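DyP (Bjerkandera adusta, PDB 3VXJ) probably oxidises dyes and phenolic substrates with hydrogen peroxide, as a heme b enzyme of the dye-decolorizing peroxidase family. Local coordinates at residues 99-104 and 370-375; 365-370 and 425-430. All blocks are in the same frame, centred on the assembly; numbering follows the deposited sequence.

Contact 1: 99-104 and 370-375; sequences ANLGDD and QQINWA. With HEM (protoporphyrin IX containing Fe), chain B.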
loop_
_atom_site.group_PDB
_atom_site.type_symbol
_atom_site.label_atom_id
_atom_site.label_comp_id
_atom_site.label_asym_id
_atom_site.label_seq_id
_atom_site.Cartn_x
_atom_site.Cartn_y
_atom_site.Cartn_z
ATOM N N ALA A 99 -15.170 -5.122 -8.871
ATOM C CA ALA A 99 -15.130 -5.678 -10.215
ATOM C C ALA A 99 -14.331 -4.779 -11.165
ATOM O O ALA A 99 -13.609 -5.282 -12.029
ATOM C CB ALA A 99 -16.541 -5.927 -10.736
ATOM N N ASN A 100 -14.435 -3.461 -10.998
ATOM C CA ASN A 100 -13.646 -2.531 -11.805
ATOM C C ASN A 100 -12.159 -2.704 -11.604
ATOM O O ASN A 100 -11.379 -2.504 -12.532
ATOM C CB ASN A 100 -14.022 -1.080 -11.533
ATOM C CG ASN A 100 -15.446 -0.766 -11.902
ATOM O OD1 ASN A 100 -15.956 -1.224 -12.933
ATOM N ND2 ASN A 100 -16.104 0.024 -11.075
ATOM N N LEU A 101 -11.773 -3.062 -10.380
ATOM C CA LEU A 101 -10.371 -3.312 -10.051
ATOM C C LEU A 101 -9.863 -4.627 -10.627
ATOM O O LEU A 101 -8.651 -4.854 -10.665
ATOM C CB LEU A 101 -10.146 -3.287 -8.534
ATOM C CG LEU A 101 -10.579 -2.025 -7.773
ATOM C CD1 LEU A 101 -10.543 -2.254 -6.262
ATOM C CD2 LEU A 101 -9.700 -0.830 -8.168
ATOM N N GLY A 102 -10.783 -5.488 -11.072
ATOM C CA GLY A 102 -10.422 -6.797 -11.623
ATOM C C GLY A 102 -10.577 -7.947 -10.644
ATOM O O GLY A 102 -10.210 -9.084 -10.950
ATOM N N ASP A 103 -11.121 -7.649 -9.465
ATOM C CA ASP A 103 -11.266 -8.650 -8.406
ATOM C C ASP A 103 -12.212 -9.776 -8.788
ATOM O O ASP A 103 -13.249 -9.558 -9.436
ATOM C CB ASP A 103 -11.853 -8.023 -7.137
ATOM C CG ASP A 103 -10.901 -7.094 -6.410
ATOM O OD1 ASP A 103 -9.882 -6.637 -6.976
ATOM O OD2 ASP A 103 -11.215 -6.793 -5.242
ATOM N N ASP A 104 -11.841 -10.980 -8.354
ATOM C CA ASP A 104 -12.735 -12.117 -8.301
ATOM C C ASP A 104 -13.562 -11.936 -7.037
ATOM O O ASP A 104 -13.071 -12.135 -5.927
ATOM C CB ASP A 104 -11.906 -13.403 -8.226
ATOM C CG ASP A 104 -12.758 -14.661 -8.119
ATOM O OD1 ASP A 104 -14.002 -14.555 -8.057
ATOM O OD2 ASP A 104 -12.159 -15.764 -8.096
ATOM N N GLN A 370 -3.216 3.447 -10.489
ATOM C CA GLN A 370 -2.132 2.468 -10.496
ATOM C C GLN A 370 -2.644 1.067 -10.801
ATOM O O GLN A 370 -2.009 0.314 -11.544
ATOM C CB GLN A 370 -1.398 2.507 -9.163
ATOM C CG GLN A 370 -0.695 3.826 -8.940
ATOM C CD GLN A 370 -0.347 4.060 -7.492
ATOM O OE1 GLN A 370 -0.316 3.128 -6.681
ATOM N NE2 GLN A 370 -0.086 5.315 -7.145
ATOM N N GLN A 371 -3.812 0.727 -10.256
ATOM C CA GLN A 371 -4.400 -0.591 -10.450
ATOM C C GLN A 371 -5.007 -0.770 -11.847
ATOM O O GLN A 371 -4.676 -1.721 -12.568
ATOM C CB GLN A 371 -5.474 -0.857 -9.392
ATOM C CG GLN A 371 -6.054 -2.278 -9.461
ATOM C CD GLN A 371 -5.022 -3.335 -9.111
ATOM O OE1 GLN A 371 -4.441 -3.303 -8.026
ATOM N NE2 GLN A 371 -4.755 -4.245 -10.044
ATOM N N ILE A 372 -5.926 0.127 -12.208
ATOM C CA ILE A 372 -6.725 -0.054 -13.413
ATOM C C ILE A 372 -5.983 0.453 -14.647
ATOM O O ILE A 372 -5.702 -0.315 -15.577
ATOM C CB ILE A 372 -8.083 0.642 -13.301
ATOM C CG1 ILE A 372 -8.898 0.043 -12.144
ATOM C CG2 ILE A 372 -8.860 0.507 -14.615
ATOM C CD1 ILE A 372 -10.246 0.707 -11.920
ATOM N N ASN A 373 -5.677 1.748 -14.660
ATOM C CA ASN A 373 -5.104 2.377 -15.842
ATOM C C ASN A 373 -3.736 1.837 -16.196
ATOM O O ASN A 373 -3.350 1.839 -17.360
ATOM C CB ASN A 373 -4.997 3.886 -15.659
ATOM C CG ASN A 373 -6.333 4.539 -15.392
ATOM O OD1 ASN A 373 -7.027 4.208 -14.432
ATOM N ND2 ASN A 373 -6.697 5.491 -16.242
ATOM N N TRP A 374 -3.014 1.381 -15.179
ATOM C CA TRP A 374 -1.637 0.970 -15.355
ATOM C C TRP A 374 -1.424 -0.543 -15.217
ATOM O O TRP A 374 -1.174 -1.216 -16.218
ATOM C CB TRP A 374 -0.720 1.773 -14.424
ATOM C CG TRP A 374 -0.617 3.233 -14.820
ATOM C CD1 TRP A 374 -1.031 3.808 -16.000
ATOM C CD2 TRP A 374 -0.051 4.283 -14.039
ATOM N NE1 TRP A 374 -0.742 5.151 -15.998
ATOM C CE2 TRP A 374 -0.149 5.470 -14.802
ATOM C CE3 TRP A 374 0.522 4.338 -12.762
ATOM C CZ2 TRP A 374 0.321 6.690 -14.341
ATOM C CZ3 TRP A 374 0.979 5.553 -12.300
ATOM C CH2 TRP A 374 0.883 6.719 -13.091
ATOM N N ALA A 375 -1.538 -1.078 -13.999
ATOM C CA ALA A 375 -1.246 -2.496 -13.765
ATOM C C ALA A 375 -2.094 -3.455 -14.610
ATOM O O ALA A 375 -1.582 -4.442 -15.118
ATOM C CB ALA A 375 -1.368 -2.819 -12.286
HETATM C CHA HEM B . 6.359 -0.750 -4.516
HETATM C CHB HEM B . 5.165 -5.188 -3.017
HETATM C CHC HEM B . 0.506 -4.308 -3.976
HETATM C CHD HEM B . 1.668 0.149 -5.447
HETATM C C1A HEM B . 6.445 -2.037 -4.061
HETATM C C2A HEM B . 7.671 -2.728 -3.731
HETATM C C3A HEM B . 7.334 -3.966 -3.325
HETATM C C4A HEM B . 5.893 -4.072 -3.359
HETATM C CMA HEM B . 8.280 -5.090 -2.862
HETATM C CAA HEM B . 9.089 -2.139 -3.904
HETATM C CBA HEM B . 9.623 -1.356 -2.703
HETATM C CGA HEM B . 8.972 -0.007 -2.509
HETATM O O1A HEM B . 9.202 0.927 -3.306
HETATM O O2A HEM B . 8.223 0.143 -1.503
HETATM C C1B HEM B . 3.797 -5.338 -3.130
HETATM C C2B HEM B . 3.044 -6.522 -2.774
HETATM C C3B HEM B . 1.746 -6.275 -3.036
HETATM C C4B HEM B . 1.657 -4.925 -3.550
HETATM C CMB HEM B . 3.679 -7.815 -2.218
HETATM C CAB HEM B . 0.528 -7.198 -2.819
HETATM C CBB HEM B . 0.539 -8.190 -1.926
HETATM C C1C HEM B . 0.427 -3.043 -4.500
HETATM C C2C HEM B . -0.776 -2.410 -5.008
HETATM C C3C HEM B . -0.451 -1.178 -5.431
HETATM C C4C HEM B . 0.965 -1.002 -5.192
HETATM C CMC HEM B . -2.164 -3.077 -5.020
HETATM C CAC HEM B . -1.363 -0.085 -6.048
HETATM C CBC HEM B . -2.365 -0.391 -6.884
HETATM C C1D HEM B . 3.016 0.325 -5.264
HETATM C C2D HEM B . 3.687 1.588 -5.447
HETATM C C3D HEM B . 5.132 1.308 -5.174
HETATM C C4D HEM B . 5.204 -0.092 -4.842
HETATM C CMD HEM B . 3.110 2.954 -5.856
HETATM C CAD HEM B . 6.256 2.350 -5.269
HETATM C CBD HEM B . 6.643 2.470 -6.740
HETATM C CGD HEM B . 7.712 3.507 -6.950
HETATM O O1D HEM B . 8.737 3.169 -7.602
HETATM O O2D HEM B . 7.554 4.657 -6.481
HETATM N NA HEM B . 5.393 -2.890 -3.845
HETATM N NB HEM B . 2.923 -4.384 -3.636
HETATM N NC HEM B . 1.473 -2.164 -4.666
HETATM N ND HEM B . 3.934 -0.647 -4.874
HETATM FE FE HEM B . 3.434 -2.552 -4.320
HETATM O O HOH W 1 3.285 -1.870 -2.453
#
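L101 and I372 meet through their methyl ends, L101 CD2 lying 4.1 Å from I372 CD1, and their side chains cross at about a right angle. The same L101 methyl also reaches Q371 CG, serving two consecutive residues of helix 367-375. I372 CD1 rests 3.5 Å from N100 O; with CG1 anti to its own carbonyl carbon (chi1 -62°) and the chain extended beyond CG1, the isoleucine is long enough to touch that turn. No hydrogen bond joins the segments directly, but N376, just past the helix, bridges L101 O and Q371 NE2.

Q371 faces two ways. Its CG sits 3.9 Å from L101 O, and the chain then bends at chi2 (66°), which brings OE1 to 3.8 Å from HEM CBC and about as near to HEM CMC. NE2 is held from outside, by I394 O and N376 OD1, which fixes the turn of the amide; glutamine suits the place because it has an apolar stem for the leucine and an N-H donor for those carbonyls. With an alanine in its place, I394 O and N376 OD1 would probably lose this donor and a gap would open beside L101 CD2 and the heme vinyl. Q370 also borders the heme, its OE1 3.4 Å from HEM CAC, while its NE2 is bonded to F325 O.

G102 ends the short helix in a Schellman motif, taking a positive phi (99°) that glycine adopts easily. L101 O also accepts a bond from Q396 NE2, and D103 forms a salt bridge with R221 of strand 216-225. Helix 98-101, from the N-terminal family region, thus lies against helix 367-375, where Q371 bridges from L101 to the heme, with Y427 of strand 420-430 also touching L101.

Contact 2: 365-370 and 425-430; sequences NGFRFQ and GEYFFL. With HEM (protoporphyrin IX containing Fe), chain B.
F367 and Y427 make the apolar part of the contact, their side chains crossing at about a right angle. F367 CD2 lies 4.1 Å from Y427 CE1, and each ring receives the other at its edge, so the two are not stacked face to face. The Y427 hydroxyl oxygen lies in the plane of the phenylalanine ring, 3.8 Å from F367 CE2. F367 reaches this place with CG anti to its backbone N (chi1 167°), and the far side of its ring turns to the heme, where F367 CD1 comes within 3.6 Å of HEM CBC. A flat, wholly apolar ring suits a position between tyrosine and vinyl.

The polar ends of R368 and Y427 converge on D97. R368 CD passes 4.3 Å from Y427 OH, a loose approach, but R368 NE forms a salt bridge with D97, and Y427 OH hydrogen-bonds to the same carboxylate. Tyrosine thus combines a ring for F367 with a hydroxyl for D97. Y427 N donates to E426 OE2 (2.8 Å, 161°), on the anti lone pair of that oxygen.

G366 takes the N-cap position, and its O accepts the bond from Q370 N. Helix 367-375 begins here over the antiparallel sheet, where F367 touches strands 216-225 and 353-360 and Y427 belongs to 420-430, an outermost strand whose F429 bonds through its backbone to F71 of strand 65-71.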
loop_
_atom_site.group_PDB
_atom_site.type_symbol
_atom_site.label_atom_id
_atom_site.label_comp_id
_atom_site.label_asym_id
_atom_site.label_seq_id
_atom_site.Cartn_x
_atom_site.Cartn_y
_atom_site.Cartn_z
ATOM N N ASN A 365 -6.900 8.771 -8.730
ATOM C CA ASN A 365 -5.590 9.157 -9.245
ATOM C C ASN A 365 -4.430 8.393 -8.611
ATOM O O ASN A 365 -3.325 8.413 -9.142
ATOM C CB ASN A 365 -5.359 10.657 -9.045
ATOM C CG ASN A 365 -6.155 11.500 -9.997
ATOM O OD1 ASN A 365 -6.780 10.991 -10.944
ATOM N ND2 ASN A 365 -6.132 12.800 -9.769
ATOM N N GLY A 366 -4.666 7.754 -7.469
ATOM C CA GLY A 366 -3.598 7.066 -6.742
ATOM C C GLY A 366 -3.749 5.575 -6.920
ATOM O O GLY A 366 -3.561 5.063 -8.020
ATOM N N PHE A 367 -4.157 4.896 -5.851
ATOM C CA PHE A 367 -4.437 3.467 -5.877
ATOM C C PHE A 367 -5.168 3.008 -7.141
ATOM O O PHE A 367 -4.751 2.058 -7.801
ATOM C CB PHE A 367 -5.278 3.088 -4.656
ATOM C CG PHE A 367 -5.884 1.718 -4.756
ATOM C CD1 PHE A 367 -5.079 0.574 -4.712
ATOM C CD2 PHE A 367 -7.253 1.561 -4.983
ATOM C CE1 PHE A 367 -5.642 -0.698 -4.853
ATOM C CE2 PHE A 367 -7.814 0.300 -5.109
ATOM C CZ PHE A 367 -7.008 -0.833 -5.059
ATOM N N ARG A 368 -6.290 3.649 -7.446
ATOM C CA ARG A 368 -7.155 3.145 -8.495
ATOM C C ARG A 368 -6.543 3.300 -9.880
ATOM O O ARG A 368 -6.724 2.444 -10.748
ATOM C CB ARG A 368 -8.518 3.825 -8.407
ATOM C CG ARG A 368 -9.602 3.135 -9.176
ATOM C CD ARG A 368 -10.924 3.792 -8.821
ATOM N NE ARG A 368 -12.067 3.105 -9.407
ATOM C CZ ARG A 368 -12.506 3.283 -10.650
ATOM N NH1 ARG A 368 -11.905 4.146 -11.464
ATOM N NH2 ARG A 368 -13.560 2.598 -11.078
ATOM N N PHE A 369 -5.821 4.404 -10.082
ATOM C CA PHE A 369 -5.121 4.668 -11.346
ATOM C C PHE A 369 -3.980 3.677 -11.551
ATOM O O PHE A 369 -3.802 3.138 -12.646
ATOM C CB PHE A 369 -4.587 6.096 -11.344
ATOM C CG PHE A 369 -4.472 6.714 -12.706
ATOM C CD1 PHE A 369 -5.535 7.421 -13.249
ATOM C CD2 PHE A 369 -3.293 6.616 -13.433
ATOM C CE1 PHE A 369 -5.435 8.010 -14.501
ATOM C CE2 PHE A 369 -3.197 7.194 -14.701
ATOM C CZ PHE A 369 -4.271 7.897 -15.222
ATOM N N GLN A 370 -3.216 3.447 -10.489
ATOM C CA GLN A 370 -2.132 2.468 -10.496
ATOM C C GLN A 370 -2.644 1.067 -10.801
ATOM O O GLN A 370 -2.009 0.314 -11.544
ATOM C CB GLN A 370 -1.398 2.507 -9.163
ATOM C CG GLN A 370 -0.695 3.826 -8.940
ATOM C CD GLN A 370 -0.347 4.060 -7.492
ATOM O OE1 GLN A 370 -0.316 3.128 -6.681
ATOM N NE2 GLN A 370 -0.086 5.315 -7.145
ATOM N N GLY A 425 -11.639 -5.167 1.160
ATOM C CA GLY A 425 -11.027 -3.858 1.255
ATOM C C GLY A 425 -12.097 -2.805 1.401
ATOM O O GLY A 425 -13.291 -3.094 1.275
ATOM N N GLU A 426 -11.667 -1.580 1.669
ATOM C CA GLU A 426 -12.592 -0.472 1.793
ATOM C C GLU A 426 -11.885 0.842 1.509
ATOM O O GLU A 426 -10.650 0.937 1.587
ATOM C CB GLU A 426 -13.268 -0.475 3.183
ATOM C CG GLU A 426 -14.439 0.500 3.355
ATOM C CD GLU A 426 -15.483 0.348 2.256
ATOM O OE1 GLU A 426 -16.491 -0.371 2.478
ATOM O OE2 GLU A 426 -15.285 0.931 1.168
ATOM N N TYR A 427 -12.682 1.849 1.170
ATOM C CA TYR A 427 -12.211 3.214 1.007
ATOM C C TYR A 427 -12.620 4.013 2.236
ATOM O O TYR A 427 -13.813 4.077 2.572
ATOM C CB TYR A 427 -12.832 3.828 -0.256
ATOM C CG TYR A 427 -12.461 3.177 -1.577
ATOM C CD1 TYR A 427 -11.143 2.790 -1.852
ATOM C CD2 TYR A 427 -13.426 2.974 -2.559
ATOM C CE1 TYR A 427 -10.803 2.205 -3.073
ATOM C CE2 TYR A 427 -13.094 2.400 -3.786
ATOM C CZ TYR A 427 -11.779 2.023 -4.030
ATOM O OH TYR A 427 -11.446 1.450 -5.226
ATOM N N PHE A 428 -11.627 4.605 2.902
ATOM C CA PHE A 428 -11.830 5.378 4.132
ATOM C C PHE A 428 -11.374 6.814 3.943
ATOM O O PHE A 428 -10.495 7.099 3.136
ATOM C CB PHE A 428 -11.049 4.782 5.320
ATOM C CG PHE A 428 -11.458 3.393 5.676
ATOM C CD1 PHE A 428 -12.628 3.161 6.399
ATOM C CD2 PHE A 428 -10.680 2.305 5.293
ATOM C CE1 PHE A 428 -13.019 1.866 6.729
ATOM C CE2 PHE A 428 -11.058 1.008 5.630
ATOM C CZ PHE A 428 -12.218 0.789 6.351
ATOM N N PHE A 429 -11.960 7.715 4.718
ATOM C CA PHE A 429 -11.433 9.065 4.834
ATOM C C PHE A 429 -10.898 9.279 6.244
ATOM O O PHE A 429 -11.615 9.052 7.227
ATOM C CB PHE A 429 -12.505 10.111 4.505
ATOM C CG PHE A 429 -12.010 11.521 4.612
ATOM C CD1 PHE A 429 -11.111 12.026 3.685
ATOM C CD2 PHE A 429 -12.390 12.329 5.688
ATOM C CE1 PHE A 429 -10.629 13.332 3.783
ATOM C CE2 PHE A 429 -11.915 13.643 5.794
ATOM C CZ PHE A 429 -11.025 14.134 4.852
ATOM N N LEU A 430 -9.643 9.723 6.327
ATOM C CA LEU A 430 -9.025 10.076 7.607
ATOM C C LEU A 430 -9.023 11.586 7.746
ATOM O O LEU A 430 -8.259 12.267 7.067
ATOM C CB LEU A 430 -7.589 9.549 7.697
ATOM C CG LEU A 430 -7.396 8.074 8.043
ATOM C CD1 LEU A 430 -7.838 7.160 6.906
ATOM C CD2 LEU A 430 -5.950 7.824 8.398
HETATM C CHA HEM B . 6.359 -0.750 -4.516
HETATM C CHB HEM B . 5.165 -5.188 -3.017
HETATM C CHC HEM B . 0.506 -4.308 -3.976
HETATM C CHD HEM B . 1.668 0.149 -5.447
HETATM C C1A HEM B . 6.445 -2.037 -4.061
HETATM C C2A HEM B . 7.671 -2.728 -3.731
HETATM C C3A HEM B . 7.334 -3.966 -3.325
HETATM C C4A HEM B . 5.893 -4.072 -3.359
HETATM C CMA HEM B . 8.280 -5.090 -2.862
HETATM C CAA HEM B . 9.089 -2.139 -3.904
HETATM C CBA HEM B . 9.623 -1.356 -2.703
HETATM C CGA HEM B . 8.972 -0.007 -2.509
HETATM O O1A HEM B . 9.202 0.927 -3.306
HETATM O O2A HEM B . 8.223 0.143 -1.503
HETATM C C1B HEM B . 3.797 -5.338 -3.130
HETATM C C2B HEM B . 3.044 -6.522 -2.774
HETATM C C3B HEM B . 1.746 -6.275 -3.036
HETATM C C4B HEM B . 1.657 -4.925 -3.550
HETATM C CMB HEM B . 3.679 -7.815 -2.218
HETATM C CAB HEM B . 0.528 -7.198 -2.819
HETATM C CBB HEM B . 0.539 -8.190 -1.926
HETATM C C1C HEM B . 0.427 -3.043 -4.500
HETATM C C2C HEM B . -0.776 -2.410 -5.008
HETATM C C3C HEM B . -0.451 -1.178 -5.431
HETATM C C4C HEM B . 0.965 -1.002 -5.192
HETATM C CMC HEM B . -2.164 -3.077 -5.020
HETATM C CAC HEM B . -1.363 -0.085 -6.048
HETATM C CBC HEM B . -2.365 -0.391 -6.884
HETATM C C1D HEM B . 3.016 0.325 -5.264
HETATM C C2D HEM B . 3.687 1.588 -5.447
HETATM C C3D HEM B . 5.132 1.308 -5.174
HETATM C C4D HEM B . 5.204 -0.092 -4.842
HETATM C CMD HEM B . 3.110 2.954 -5.856
HETATM C CAD HEM B . 6.256 2.350 -5.269
HETATM C CBD HEM B . 6.643 2.470 -6.740
HETATM C CGD HEM B . 7.712 3.507 -6.950
HETATM O O1D HEM B . 8.737 3.169 -7.602
HETATM O O2D HEM B . 7.554 4.657 -6.481
HETATM N NA HEM B . 5.393 -2.890 -3.845
HETATM N NB HEM B . 2.923 -4.384 -3.636
HETATM N NC HEM B . 1.473 -2.164 -4.666
HETATM N ND HEM B . 3.934 -0.647 -4.874
HETATM FE FE HEM B . 3.434 -2.552 -4.320
HETATM O O HOH W 1 3.285 -1.870 -2.453
#

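Contacts 1 and 2 have centres 12 Å apart and share helix 367-375, with Q370 common to both. Along the chain their segments alternate: 99-104 comes first, then 365-370 and 370-375 on the one helix, and 425-430 last. The two sites touch directly, L101 CD2 lying 3.8 Å from F367 CE2. The helix is therefore held by a short helix of the N-terminal family region and by strand 420-430, which borders strand 65-71 of the other sheet, and residues of the same helix, F367, Q370 and Q371, border the heme. Packing from both ferredoxin-like halves of this DyP-type alpha+beta fold thus meets around one wall of the heme pocket.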